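Local coordinates for type VI immunity protein Atu4351 (Agrobacterium fabrum, PDB 6ITW) that probably protects its own cell as the immunity partner (antitoxin) of a type VI secretion effector, neutralising that toxin, at residues G55-C60 against E137-E142; L87-F92 against G168-P173; F92-A97 against E142-P147; I107-H112 against I199-G204; R117-E122 against F206-T211. All blocks are in the same frame, centred on the assembly; numbering follows the deposited sequence.

Contact 1: G55-C60 against E137-E142; sequences GYFQFC and EGIDAE
Phe-57 and Ile-139 form the tight half of this contact. The isoleucine's CG2 methyl sits over one face of the ring, 3.6 Å from the Phe-57 centroid and 14° off its normal, a CH-pi contact. With CG1 lodged between the backbone N and carbonyl carbon (chi1 56°), Ile-139 can lay CG2 on the ring while its other branch, CD1, reaches Phe-57 CB at 3.7 Å. A branched aliphatic chain suits this buried place because its two branches reach both the ring face and the CB of Phe-57. Behind it, Phe-57 CE2 points at the centre of the Phe-59 ring.

Tyr-56 serves the polar margin. Its OH donates to Ala-141 O at 2.6 Å, approaching from 39° above the carbonyl plane, and the ring's edge lies beside Ile-139 O, 3.2 Å from Tyr-56 CE2. A tyrosine can thus be apolar along its ring and still satisfy a carbonyl at its end. On the looser side, Asp-140 spends its carboxylate on a salt bridge with Arg-14, and Glu-142 is exposed. Ala-141 N closes back onto Gly-138 O, completing a type I beta turn that follows helix 128-137 and docks on strand 57-59 of the central sheet.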
# COMPACT_ATOMS: atom_id res chain seq x y z
N GLY A 55 10.60 1.39 9.12
CA GLY A 55 10.42 1.04 7.72
C GLY A 55 9.32 0.04 7.47
O GLY A 55 9.07 -0.30 6.31
N TYR A 56 8.64 -0.42 8.51
CA TYR A 56 7.54 -1.38 8.34
C TYR A 56 6.39 -0.77 7.55
O TYR A 56 5.63 -1.49 6.89
CB TYR A 56 7.08 -1.85 9.72
CG TYR A 56 6.24 -3.10 9.73
CD1 TYR A 56 6.83 -4.36 9.83
CD2 TYR A 56 4.85 -3.02 9.68
CE1 TYR A 56 6.06 -5.51 9.86
CE2 TYR A 56 4.07 -4.15 9.72
CZ TYR A 56 4.68 -5.40 9.80
OH TYR A 56 3.91 -6.53 9.84
N PHE A 57 6.24 0.56 7.62
CA PHE A 57 5.28 1.31 6.82
C PHE A 57 5.86 2.70 6.60
O PHE A 57 6.58 3.23 7.45
CB PHE A 57 3.89 1.38 7.49
CG PHE A 57 2.83 2.10 6.66
CD1 PHE A 57 2.05 1.41 5.73
CD2 PHE A 57 2.61 3.46 6.84
CE1 PHE A 57 1.07 2.08 4.99
CE2 PHE A 57 1.64 4.14 6.10
CZ PHE A 57 0.87 3.45 5.17
N GLN A 58 5.60 3.27 5.44
CA GLN A 58 5.99 4.64 5.15
C GLN A 58 4.87 5.29 4.36
O GLN A 58 4.16 4.60 3.62
CB GLN A 58 7.30 4.71 4.36
CG GLN A 58 7.22 4.11 2.97
CD GLN A 58 8.58 3.97 2.33
OE1 GLN A 58 9.00 4.84 1.56
NE2 GLN A 58 9.29 2.88 2.66
N PHE A 59 4.70 6.59 4.54
CA PHE A 59 3.72 7.34 3.77
C PHE A 59 4.38 7.89 2.53
O PHE A 59 5.60 8.11 2.50
CB PHE A 59 3.12 8.49 4.58
CG PHE A 59 2.28 8.06 5.74
CD1 PHE A 59 2.87 7.83 6.99
CD2 PHE A 59 0.91 7.89 5.59
CE1 PHE A 59 2.08 7.42 8.09
CE2 PHE A 59 0.13 7.48 6.68
CZ PHE A 59 0.72 7.26 7.93
N CYS A 60 3.56 8.10 1.50
CA CYS A 60 4.07 8.57 0.22
C CYS A 60 3.13 9.63 -0.33
O CYS A 60 1.94 9.68 -0.00
CB CYS A 60 4.23 7.42 -0.79
SG CYS A 60 2.66 6.61 -1.31
N GLU A 137 -4.36 3.06 11.56
CA GLU A 137 -4.06 2.42 12.83
C GLU A 137 -3.56 0.99 12.64
O GLU A 137 -2.80 0.49 13.47
CB GLU A 137 -5.31 2.41 13.73
CG GLU A 137 -5.56 3.71 14.51
CD GLU A 137 -7.04 3.90 14.91
OE1 GLU A 137 -7.78 2.90 15.00
OE2 GLU A 137 -7.45 5.06 15.12
N GLY A 138 -3.96 0.33 11.55
CA GLY A 138 -3.63 -1.07 11.38
C GLY A 138 -2.31 -1.41 10.70
O GLY A 138 -2.04 -2.60 10.51
N ILE A 139 -1.45 -0.44 10.35
CA ILE A 139 -0.32 -0.71 9.46
C ILE A 139 0.74 -1.59 10.12
O ILE A 139 1.75 -1.94 9.49
CB ILE A 139 0.30 0.59 8.93
CG1 ILE A 139 0.76 1.54 10.05
CG2 ILE A 139 -0.68 1.30 8.02
CD1 ILE A 139 2.09 1.19 10.72
N ASP A 140 0.54 -1.95 11.39
CA ASP A 140 1.49 -2.85 12.05
C ASP A 140 1.04 -4.31 12.05
O ASP A 140 1.76 -5.16 12.58
CB ASP A 140 1.74 -2.38 13.49
CG ASP A 140 0.49 -2.43 14.36
OD1 ASP A 140 -0.65 -2.39 13.83
OD2 ASP A 140 0.65 -2.49 15.60
N ALA A 141 -0.11 -4.63 11.45
CA ALA A 141 -0.55 -6.02 11.38
C ALA A 141 0.51 -6.89 10.71
O ALA A 141 1.29 -6.43 9.87
CB ALA A 141 -1.87 -6.13 10.61
N GLU A 142 0.53 -8.17 11.09
CA GLU A 142 1.48 -9.12 10.49
C GLU A 142 1.22 -9.30 9.00
O GLU A 142 2.14 -9.65 8.26
CB GLU A 142 1.39 -10.48 11.16
CG GLU A 142 1.89 -10.52 12.58
CD GLU A 142 1.81 -11.93 13.15
OE1 GLU A 142 2.20 -12.89 12.45
OE2 GLU A 142 1.33 -12.07 14.29

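Contact 2: L87-F92 against G168-P173; sequences LGFSAF and GQIYSP
The backbone N-H of Tyr-171 makes the one hydrogen bond between these segments, donating to Ala-91 O at 2.8 Å, nearly along the C=O axis. The tyrosine side chain can be followed outward from there. Its CB touches Ala-91 O at 3.8 Å and packs 4.2 Å from Phe-92 CD1. CG is beside the backbone N (chi1 -56°), which turns the ring back along Ala-91, and CG and CD2 both stay near Ala-91 O. CD2 then meets the Ala-91 CB methyl at 3.9 Å, and CE2 stays close to the same methyl. At the tip, OH bonds to Gly-163 O, so the buried phenol end is satisfied while the ring packs against helix 155-162. Alanine suits position 91 because its small methyl leaves the aromatic ring room to lie close.

On the other flank, Ile-170 CB rests 3.4 Å from Ala-91 O. Its CG2 branch touches Phe-89 CE1 at 3.6 Å, the two side chains crossing at about a right angle. Water 1 donates to both Phe-92 O and Tyr-171 O, at 3.0 and 2.7 Å, linking two carbonyls that cannot bond each other. Ser-90 OG accepts from Phe-92 N in an ST turn and also bonds Lys-94 N, fixing the bend after strand 84-90. Here the second sheet, strands 169-173 and 188-192, meets the central one. Main-chain bond and water serve Ala-91, Phe-92 and Tyr-171, the Gln-58 side chain serves Gly-168 N and Gln-169 O, and aromatic and aliphatic groups supply the rest, consistent with a buried, largely apolar junction between the two sheets.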
# COMPACT_ATOMS: atom_id res chain seq x y z
N LEU A 87 -1.39 6.08 -0.74
CA LEU A 87 -1.11 6.88 0.45
C LEU A 87 0.16 6.46 1.18
O LEU A 87 0.77 7.30 1.86
CB LEU A 87 -2.28 6.83 1.43
CG LEU A 87 -3.65 7.16 0.83
CD1 LEU A 87 -4.73 7.03 1.89
CD2 LEU A 87 -3.66 8.55 0.19
N GLY A 88 0.55 5.19 1.08
CA GLY A 88 1.73 4.69 1.75
C GLY A 88 1.92 3.23 1.39
O GLY A 88 1.08 2.63 0.71
N PHE A 89 3.03 2.65 1.85
CA PHE A 89 3.23 1.23 1.59
C PHE A 89 4.08 0.56 2.66
O PHE A 89 4.97 1.18 3.26
CB PHE A 89 3.84 0.98 0.20
CG PHE A 89 4.90 1.99 -0.21
CD1 PHE A 89 6.24 1.77 0.10
CD2 PHE A 89 4.55 3.12 -0.95
CE1 PHE A 89 7.22 2.67 -0.31
CE2 PHE A 89 5.52 4.02 -1.37
CZ PHE A 89 6.85 3.80 -1.05
N SER A 90 3.81 -0.72 2.88
CA SER A 90 4.65 -1.57 3.71
C SER A 90 6.09 -1.60 3.21
O SER A 90 6.41 -1.05 2.15
CB SER A 90 4.11 -3.00 3.72
OG SER A 90 4.52 -3.69 2.54
N ALA A 91 6.94 -2.29 3.97
CA ALA A 91 8.34 -2.45 3.62
C ALA A 91 8.55 -3.30 2.36
O ALA A 91 9.66 -3.29 1.80
CB ALA A 91 9.07 -3.09 4.80
N PHE A 92 7.54 -4.05 1.94
CA PHE A 92 7.61 -4.88 0.74
C PHE A 92 6.78 -4.32 -0.41
O PHE A 92 6.49 -5.04 -1.37
CB PHE A 92 7.18 -6.31 1.07
CG PHE A 92 7.92 -6.90 2.24
CD1 PHE A 92 9.11 -7.58 2.05
CD2 PHE A 92 7.45 -6.73 3.54
CE1 PHE A 92 9.82 -8.09 3.13
CE2 PHE A 92 8.15 -7.25 4.62
CZ PHE A 92 9.33 -7.93 4.42
N GLY A 168 11.12 6.17 0.39
CA GLY A 168 11.11 5.92 -1.03
C GLY A 168 11.82 4.66 -1.47
O GLY A 168 12.00 4.48 -2.68
N GLN A 169 12.23 3.79 -0.54
CA GLN A 169 12.71 2.45 -0.87
C GLN A 169 11.82 1.36 -0.28
O GLN A 169 11.05 1.61 0.65
CB GLN A 169 14.11 2.19 -0.35
CG GLN A 169 15.17 3.11 -0.84
CD GLN A 169 16.47 2.79 -0.15
OE1 GLN A 169 16.50 2.57 1.08
NE2 GLN A 169 17.55 2.69 -0.93
N ILE A 170 11.96 0.14 -0.82
CA ILE A 170 11.32 -1.07 -0.30
C ILE A 170 12.32 -2.22 -0.39
O ILE A 170 13.33 -2.13 -1.09
CB ILE A 170 10.02 -1.45 -1.06
CG1 ILE A 170 10.32 -1.64 -2.55
CG2 ILE A 170 8.93 -0.41 -0.87
CD1 ILE A 170 9.12 -2.22 -3.36
N TYR A 171 12.03 -3.31 0.31
CA TYR A 171 12.73 -4.58 0.10
C TYR A 171 12.06 -5.32 -1.05
O TYR A 171 10.84 -5.49 -1.07
CB TYR A 171 12.71 -5.46 1.35
CG TYR A 171 13.27 -4.80 2.59
CD1 TYR A 171 14.56 -4.28 2.60
CD2 TYR A 171 12.51 -4.71 3.76
CE1 TYR A 171 15.08 -3.68 3.74
CE2 TYR A 171 13.03 -4.12 4.92
CZ TYR A 171 14.32 -3.61 4.90
OH TYR A 171 14.83 -3.01 6.03
N SER A 172 12.87 -5.77 -2.00
CA SER A 172 12.40 -6.35 -3.24
C SER A 172 13.28 -7.54 -3.60
O SER A 172 14.50 -7.51 -3.35
CB SER A 172 12.44 -5.31 -4.37
OG SER A 172 11.90 -5.81 -5.59
N PRO A 173 12.72 -8.58 -4.20
CA PRO A 173 13.56 -9.72 -4.59
C PRO A 173 14.46 -9.33 -5.76
O PRO A 173 14.05 -8.64 -6.69
CB PRO A 173 12.55 -10.81 -4.97
CG PRO A 173 11.29 -10.08 -5.33
CD PRO A 173 11.31 -8.76 -4.59
O HOH W 1 8.82 -6.39 -2.62

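Contact 3: F92-A97 against E142-P147; sequences FGKILA and ESFDAP
Over the centre of the Phe-92 ring stands the CB of Ala-146, where the turn of the hairpin 84-90/94-99 is covered by the loop containing the 3-10 segment 142-144. This CB lies 3.4 Å from the Phe-92 centroid and 6° off the normal, a nearly perpendicular CH-pi contact. A lone methyl suits the spot, since it is small enough to sit close over the ring centre and point C-H bonds at the pi face. Phe-144 O lies at the edge of the same ring, 3.8 Å from Phe-92 CD2.

The second bridge is Lys-94. With CG anti to its N (chi1 -177°) and the chain extended beyond, it carries CD past Phe-144 CD1 at 3.8 Å, crossing that side chain at about a right angle. NZ then donates to Ser-143 O at 3.2 Å, from 49° above the carbonyl plane. Lysine thus combines a greasy stem with a cationic end, whose ion pair with Glu-106 is long and weak.

Further out, Asp-145 N bonds Glu-142 O and shapes the turn. Asp-145 OD1, which also takes the N-H of Phe-155, fixes the methyl-bearing residue: through its anti lone pair it accepts from Ala-146 N at 2.9 Å.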
# COMPACT_ATOMS: atom_id res chain seq x y z
N PHE A 92 7.54 -4.05 1.94
CA PHE A 92 7.61 -4.88 0.74
C PHE A 92 6.78 -4.32 -0.41
O PHE A 92 6.49 -5.04 -1.37
CB PHE A 92 7.18 -6.31 1.07
CG PHE A 92 7.92 -6.90 2.24
CD1 PHE A 92 9.11 -7.58 2.05
CD2 PHE A 92 7.45 -6.73 3.54
CE1 PHE A 92 9.82 -8.09 3.13
CE2 PHE A 92 8.15 -7.25 4.62
CZ PHE A 92 9.33 -7.93 4.42
N GLY A 93 6.37 -3.06 -0.34
CA GLY A 93 5.71 -2.46 -1.48
C GLY A 93 4.22 -2.69 -1.53
O GLY A 93 3.61 -2.44 -2.57
N LYS A 94 3.61 -3.16 -0.45
CA LYS A 94 2.17 -3.34 -0.39
C LYS A 94 1.53 -1.98 -0.10
O LYS A 94 1.65 -1.45 1.01
CB LYS A 94 1.80 -4.37 0.67
CG LYS A 94 0.32 -4.73 0.80
CD LYS A 94 0.16 -5.95 1.70
CE LYS A 94 -1.24 -6.56 1.65
NZ LYS A 94 -1.44 -7.63 2.69
N ILE A 95 0.83 -1.43 -1.10
CA ILE A 95 0.34 -0.06 -1.07
C ILE A 95 -1.00 0.04 -0.33
O ILE A 95 -1.95 -0.70 -0.63
CB ILE A 95 0.19 0.48 -2.50
CG1 ILE A 95 1.56 0.51 -3.18
CG2 ILE A 95 -0.52 1.83 -2.49
CD1 ILE A 95 1.48 0.79 -4.67
N LEU A 96 -1.07 0.96 0.63
CA LEU A 96 -2.34 1.41 1.18
C LEU A 96 -2.85 2.56 0.31
O LEU A 96 -2.18 3.60 0.19
CB LEU A 96 -2.19 1.88 2.63
CG LEU A 96 -3.40 2.57 3.26
CD1 LEU A 96 -4.65 1.72 3.09
CD2 LEU A 96 -3.17 2.85 4.75
N ALA A 97 -4.01 2.36 -0.32
CA ALA A 97 -4.56 3.32 -1.27
C ALA A 97 -5.98 3.69 -0.86
O ALA A 97 -6.68 2.94 -0.18
CB ALA A 97 -4.57 2.77 -2.70
N GLU A 142 0.53 -8.17 11.09
CA GLU A 142 1.48 -9.12 10.49
C GLU A 142 1.22 -9.30 9.00
O GLU A 142 2.14 -9.65 8.26
CB GLU A 142 1.39 -10.48 11.16
CG GLU A 142 1.89 -10.52 12.58
CD GLU A 142 1.81 -11.93 13.15
OE1 GLU A 142 2.20 -12.89 12.45
OE2 GLU A 142 1.33 -12.07 14.29
N SER A 143 -0.01 -9.06 8.55
CA SER A 143 -0.32 -9.19 7.13
C SER A 143 0.49 -8.23 6.27
O SER A 143 0.57 -8.42 5.05
CB SER A 143 -1.82 -8.95 6.91
OG SER A 143 -2.18 -7.61 7.24
N PHE A 144 1.08 -7.19 6.85
CA PHE A 144 1.92 -6.28 6.08
C PHE A 144 3.38 -6.67 6.11
O PHE A 144 4.18 -6.04 5.43
CB PHE A 144 1.77 -4.85 6.58
CG PHE A 144 0.41 -4.31 6.35
CD1 PHE A 144 -0.07 -4.15 5.06
CD2 PHE A 144 -0.41 -3.99 7.41
CE1 PHE A 144 -1.33 -3.67 4.83
CE2 PHE A 144 -1.68 -3.50 7.19
CZ PHE A 144 -2.14 -3.34 5.89
N ASP A 145 3.72 -7.70 6.89
CA ASP A 145 5.04 -8.32 6.79
C ASP A 145 5.01 -9.14 5.51
O ASP A 145 4.12 -8.96 4.68
CB ASP A 145 5.32 -9.18 8.04
CG ASP A 145 6.82 -9.23 8.43
OD1 ASP A 145 7.70 -9.41 7.54
OD2 ASP A 145 7.11 -9.11 9.64
N ALA A 146 5.96 -10.03 5.33
CA ALA A 146 5.94 -10.86 4.13
C ALA A 146 6.64 -12.17 4.46
O ALA A 146 7.83 -12.17 4.81
CB ALA A 146 6.61 -10.16 2.94
N PRO A 147 5.93 -13.30 4.41
CA PRO A 147 6.56 -14.59 4.72
C PRO A 147 7.48 -15.04 3.59
O PRO A 147 7.24 -14.77 2.41
CB PRO A 147 5.37 -15.53 4.86
CG PRO A 147 4.30 -14.91 3.97
CD PRO A 147 4.49 -13.42 4.10

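Contact 4: I107-H112 against I199-G204; sequences INILLH and IAAQAG
His-112 puts CE1 among three carbonyl oxygens of the chain leaving helix 193-200, where a type I beta turn runs from Ala-200 to Ala-203. This CE1 lies 3.0 Å from Ala-200 O, 3.4 Å from Ala-203 O and 3.5 Å from Gly-204 O, the last at the ring edge. NE2 is also close to Ala-200 O, but at a poor angle, so no hydrogen bond is made there. An imidazole probably suits the place because ND1 can bond Pro-205 O while the flat ring stacks on Phe-206.

The apolar side is small and close. Ile-109 has CG1 beside its backbone N (chi1 -74°) and CG2 anti to it, which sets CG2 against Ala-200 CB at 3.5 Å; CD1 lies 4.4 Å from Ala-201 CB. Alanines let the helix end approach the isoleucine, which also leans on Ile-68 of helix 66-73. Gly-204, with phi 110°, takes a backbone shape awkward for other residues.

The connection from strand 103-108 to strand 113-116 is shaped by an Asx motif: Asn-108 OD1 accepts from Leu-111 N at 2.9 Å, from 50° above the carbonyl plane.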
# COMPACT_ATOMS: atom_id res chain seq x y z
N ILE A 107 -2.90 -2.82 -2.51
CA ILE A 107 -2.32 -3.28 -3.76
C ILE A 107 -1.02 -4.01 -3.40
O ILE A 107 -0.00 -3.38 -3.11
CB ILE A 107 -2.06 -2.13 -4.74
CG1 ILE A 107 -3.34 -1.33 -5.00
CG2 ILE A 107 -1.54 -2.68 -6.05
CD1 ILE A 107 -3.15 -0.19 -6.04
N ASN A 108 -1.07 -5.34 -3.42
CA ASN A 108 0.07 -6.17 -3.05
C ASN A 108 0.95 -6.34 -4.28
O ASN A 108 0.68 -7.19 -5.14
CB ASN A 108 -0.40 -7.50 -2.47
CG ASN A 108 0.73 -8.35 -1.96
OD1 ASN A 108 1.86 -8.29 -2.48
ND2 ASN A 108 0.46 -9.17 -0.94
N ILE A 109 2.00 -5.52 -4.36
CA ILE A 109 2.89 -5.47 -5.53
C ILE A 109 3.71 -6.75 -5.65
O ILE A 109 3.98 -7.23 -6.76
CB ILE A 109 3.80 -4.24 -5.42
CG1 ILE A 109 3.02 -2.97 -5.72
CG2 ILE A 109 5.04 -4.40 -6.32
CD1 ILE A 109 2.71 -2.78 -7.17
N LEU A 110 4.17 -7.29 -4.52
CA LEU A 110 5.02 -8.48 -4.54
C LEU A 110 4.26 -9.70 -5.09
O LEU A 110 4.78 -10.42 -5.94
CB LEU A 110 5.53 -8.77 -3.12
CG LEU A 110 6.50 -9.93 -2.90
CD1 LEU A 110 7.72 -9.72 -3.74
CD2 LEU A 110 6.91 -10.09 -1.42
N LEU A 111 3.03 -9.91 -4.63
CA LEU A 111 2.26 -11.11 -4.94
C LEU A 111 1.22 -10.90 -6.03
O LEU A 111 0.57 -11.87 -6.43
CB LEU A 111 1.57 -11.63 -3.66
CG LEU A 111 2.53 -12.03 -2.53
CD1 LEU A 111 1.81 -12.76 -1.40
CD2 LEU A 111 3.69 -12.86 -3.08
N HIS A 112 1.07 -9.67 -6.53
CA HIS A 112 0.15 -9.32 -7.61
C HIS A 112 -1.31 -9.56 -7.23
O HIS A 112 -2.06 -10.20 -7.96
CB HIS A 112 0.50 -10.06 -8.91
CG HIS A 112 1.60 -9.41 -9.67
ND1 HIS A 112 1.41 -8.84 -10.91
CD2 HIS A 112 2.91 -9.22 -9.36
CE1 HIS A 112 2.56 -8.33 -11.34
NE2 HIS A 112 3.48 -8.55 -10.42
N ILE A 199 8.33 -1.74 -12.51
CA ILE A 199 8.57 -3.01 -13.19
C ILE A 199 7.51 -4.03 -12.79
O ILE A 199 6.88 -4.67 -13.64
CB ILE A 199 9.98 -3.52 -12.87
CG1 ILE A 199 11.03 -2.61 -13.51
CG2 ILE A 199 10.14 -5.00 -13.30
CD1 ILE A 199 12.42 -2.85 -12.99
N ALA A 200 7.32 -4.20 -11.48
CA ALA A 200 6.42 -5.22 -10.97
C ALA A 200 5.00 -5.02 -11.49
O ALA A 200 4.34 -5.98 -11.89
CB ALA A 200 6.45 -5.21 -9.45
N ALA A 201 4.52 -3.78 -11.50
CA ALA A 201 3.12 -3.59 -11.88
C ALA A 201 2.87 -3.82 -13.36
O ALA A 201 1.71 -3.84 -13.78
CB ALA A 201 2.66 -2.18 -11.51
N GLN A 202 3.93 -3.99 -14.16
CA GLN A 202 3.78 -4.32 -15.57
C GLN A 202 4.16 -5.77 -15.87
O GLN A 202 4.06 -6.19 -17.02
CB GLN A 202 4.64 -3.39 -16.43
CG GLN A 202 4.35 -1.94 -16.28
CD GLN A 202 5.16 -1.12 -17.27
OE1 GLN A 202 4.74 -0.94 -18.41
NE2 GLN A 202 6.33 -0.65 -16.85
N ALA A 203 4.59 -6.52 -14.87
CA ALA A 203 5.10 -7.88 -15.10
C ALA A 203 4.01 -8.91 -14.81
O ALA A 203 4.16 -9.79 -13.95
CB ALA A 203 6.34 -8.13 -14.23
N GLY A 204 2.89 -8.80 -15.52
CA GLY A 204 1.77 -9.69 -15.29
C GLY A 204 0.56 -9.04 -14.66
O GLY A 204 0.61 -7.89 -14.19

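Contact 5: R117-E122 against F206-T211; sequences RGLFKE and FTLYDT
The carboxylate of Asp-210 is stacked over one face of the Phe-120 ring, the two planes 23° apart and Asp-210 CG 3.3 Å above the ring plane, offset toward the rim. Asp-210 CB adds a CH-pi contact, 3.7 Å from the Phe-120 centroid and almost straight above it. CG anti to the backbone N (chi1 -178°) is what brings the carboxylate onto the rim, where OD2 comes as near as 3.0 Å to Phe-120 CD1. The opposite face of the ring is covered by Leu-119 CB, so phenylalanine is sandwiched between a neighbour and an acid.

Apolar contacts form a second group. One methyl of Leu-208, CD2, is wedged against both Leu-119 CD1, at 3.8 Å, and Phe-120 CZ, at 3.9 Å.

Polar links across the segments run through solvent. Water 2 accepts from Arg-117 NE at 3.1 Å and is also hydrogen-bonded to Thr-211 OG1, which sits at the edge of the guanidinium but too far from NE to bond it directly. At this exposed place a long, charged chain can stay solvated; its bend at chi2 (-132°) helps bring NE near the water.

Main-chain bonds shape the loop after strand 113-116, Arg-117 O accepting from both Phe-120 N and Lys-121 N. Asp-210 OD1 bonds Thr-212 N, which probably stabilises the carboxylate's charge and would ease the otherwise unfavourable placing of an anion over a pi cloud. With no direct hydrogen bond between the segments, the attachment probably rests mostly on close packing and dispersion.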
# COMPACT_ATOMS: atom_id res chain seq x y z
N ARG A 117 -12.48 -4.13 0.73
CA ARG A 117 -13.59 -4.52 1.59
C ARG A 117 -14.90 -3.85 1.19
O ARG A 117 -15.98 -4.42 1.33
CB ARG A 117 -13.27 -4.21 3.06
CG ARG A 117 -12.05 -4.93 3.59
CD ARG A 117 -12.33 -5.58 4.93
NE ARG A 117 -11.25 -6.46 5.36
CZ ARG A 117 -10.97 -6.74 6.63
NH1 ARG A 117 -11.68 -6.20 7.60
NH2 ARG A 117 -9.96 -7.55 6.92
N GLY A 118 -14.80 -2.62 0.68
CA GLY A 118 -15.97 -1.87 0.26
C GLY A 118 -16.55 -2.29 -1.08
O GLY A 118 -17.69 -1.94 -1.38
N LEU A 119 -15.78 -3.02 -1.90
CA LEU A 119 -16.35 -3.65 -3.09
C LEU A 119 -17.33 -4.76 -2.73
O LEU A 119 -18.23 -5.06 -3.51
CB LEU A 119 -15.25 -4.24 -3.98
CG LEU A 119 -14.75 -3.44 -5.17
CD1 LEU A 119 -13.63 -4.21 -5.87
CD2 LEU A 119 -15.89 -3.14 -6.13
N PHE A 120 -17.16 -5.39 -1.56
CA PHE A 120 -17.87 -6.62 -1.24
C PHE A 120 -18.81 -6.52 -0.04
O PHE A 120 -19.73 -7.33 0.06
CB PHE A 120 -16.85 -7.75 -1.01
CG PHE A 120 -15.94 -7.96 -2.18
CD1 PHE A 120 -16.41 -8.54 -3.35
CD2 PHE A 120 -14.62 -7.53 -2.14
CE1 PHE A 120 -15.58 -8.72 -4.45
CE2 PHE A 120 -13.78 -7.70 -3.25
CZ PHE A 120 -14.26 -8.29 -4.39
N LYS A 121 -18.60 -5.58 0.87
CA LYS A 121 -19.60 -5.20 1.86
C LYS A 121 -19.74 -3.68 1.79
O LYS A 121 -18.73 -2.97 1.76
CB LYS A 121 -19.23 -5.68 3.27
CG LYS A 121 -18.96 -4.58 4.29
CD LYS A 121 -18.71 -5.18 5.68
CE LYS A 121 -17.97 -4.20 6.60
NZ LYS A 121 -17.76 -4.78 7.97
N GLU A 122 -20.98 -3.21 1.70
CA GLU A 122 -21.21 -1.79 1.47
C GLU A 122 -20.86 -0.98 2.71
O GLU A 122 -21.17 -1.37 3.84
CB GLU A 122 -22.66 -1.55 1.08
CG GLU A 122 -22.90 -0.26 0.33
CD GLU A 122 -24.32 -0.17 -0.19
OE1 GLU A 122 -25.23 -0.75 0.46
OE2 GLU A 122 -24.54 0.47 -1.24
N PHE A 206 -2.97 -8.64 -12.07
CA PHE A 206 -3.30 -8.65 -10.66
C PHE A 206 -4.64 -9.33 -10.44
O PHE A 206 -5.58 -9.12 -11.21
CB PHE A 206 -3.38 -7.24 -10.09
CG PHE A 206 -2.06 -6.60 -9.89
CD1 PHE A 206 -1.32 -6.16 -10.99
CD2 PHE A 206 -1.55 -6.43 -8.61
CE1 PHE A 206 -0.09 -5.57 -10.80
CE2 PHE A 206 -0.32 -5.85 -8.42
CZ PHE A 206 0.42 -5.42 -9.52
N THR A 207 -4.75 -10.11 -9.37
CA THR A 207 -6.00 -10.77 -9.03
C THR A 207 -6.65 -10.08 -7.85
O THR A 207 -6.02 -9.88 -6.81
CB THR A 207 -5.77 -12.25 -8.73
OG1 THR A 207 -5.38 -12.91 -9.94
CG2 THR A 207 -7.06 -12.88 -8.21
N LEU A 208 -7.93 -9.73 -8.02
CA LEU A 208 -8.73 -9.13 -6.97
C LEU A 208 -9.31 -10.21 -6.08
O LEU A 208 -9.87 -11.20 -6.57
CB LEU A 208 -9.86 -8.29 -7.57
CG LEU A 208 -10.98 -7.78 -6.66
CD1 LEU A 208 -10.45 -6.71 -5.72
CD2 LEU A 208 -12.11 -7.23 -7.52
N TYR A 209 -9.17 -10.04 -4.77
CA TYR A 209 -9.67 -11.01 -3.81
C TYR A 209 -10.72 -10.38 -2.90
O TYR A 209 -10.66 -9.18 -2.59
CB TYR A 209 -8.55 -11.56 -2.93
CG TYR A 209 -7.69 -12.58 -3.61
CD1 TYR A 209 -6.69 -12.20 -4.50
CD2 TYR A 209 -7.87 -13.93 -3.35
CE1 TYR A 209 -5.89 -13.15 -5.11
CE2 TYR A 209 -7.07 -14.89 -3.96
CZ TYR A 209 -6.09 -14.49 -4.85
OH TYR A 209 -5.30 -15.44 -5.46
N ASP A 210 -11.64 -11.21 -2.46
CA ASP A 210 -12.72 -10.81 -1.57
C ASP A 210 -12.34 -11.26 -0.16
O ASP A 210 -12.46 -12.44 0.18
CB ASP A 210 -14.03 -11.42 -2.05
CG ASP A 210 -15.24 -11.02 -1.20
OD1 ASP A 210 -15.06 -10.71 -0.01
OD2 ASP A 210 -16.37 -11.05 -1.74
N THR A 211 -11.87 -10.32 0.67
CA THR A 211 -11.54 -10.62 2.06
C THR A 211 -12.72 -10.39 3.00
O THR A 211 -12.51 -10.30 4.22
CB THR A 211 -10.32 -9.80 2.51
OG1 THR A 211 -10.55 -8.41 2.27
CG2 THR A 211 -9.09 -10.24 1.74
O HOH W 2 -8.55 -6.71 3.89

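Overall arrangement
All five contacts reach the same mixed sheet. Contacts 1, 2 and 3 form one cluster with centres 8 to 10 Å apart: Gln-58 OE1 binds Gly-168 N at 2.8 Å between contacts 1 and 2, while contacts 2 and 3 share Phe-92 in the hairpin turn. Contact 4 lies about 12 Å, centre to centre, from contacts 2 and 3, and Ile-95 N bonds Ile-107 O at 2.9 Å on adjacent strands. His-112 O and Thr-207 N, 3.0 Å apart, carry the sheet on to contact 5, whose centre is about 22 Å from that of contact 2. Together, contacts 1 to 4 fasten the C-terminal Tdi1 family region onto the GAD-like one.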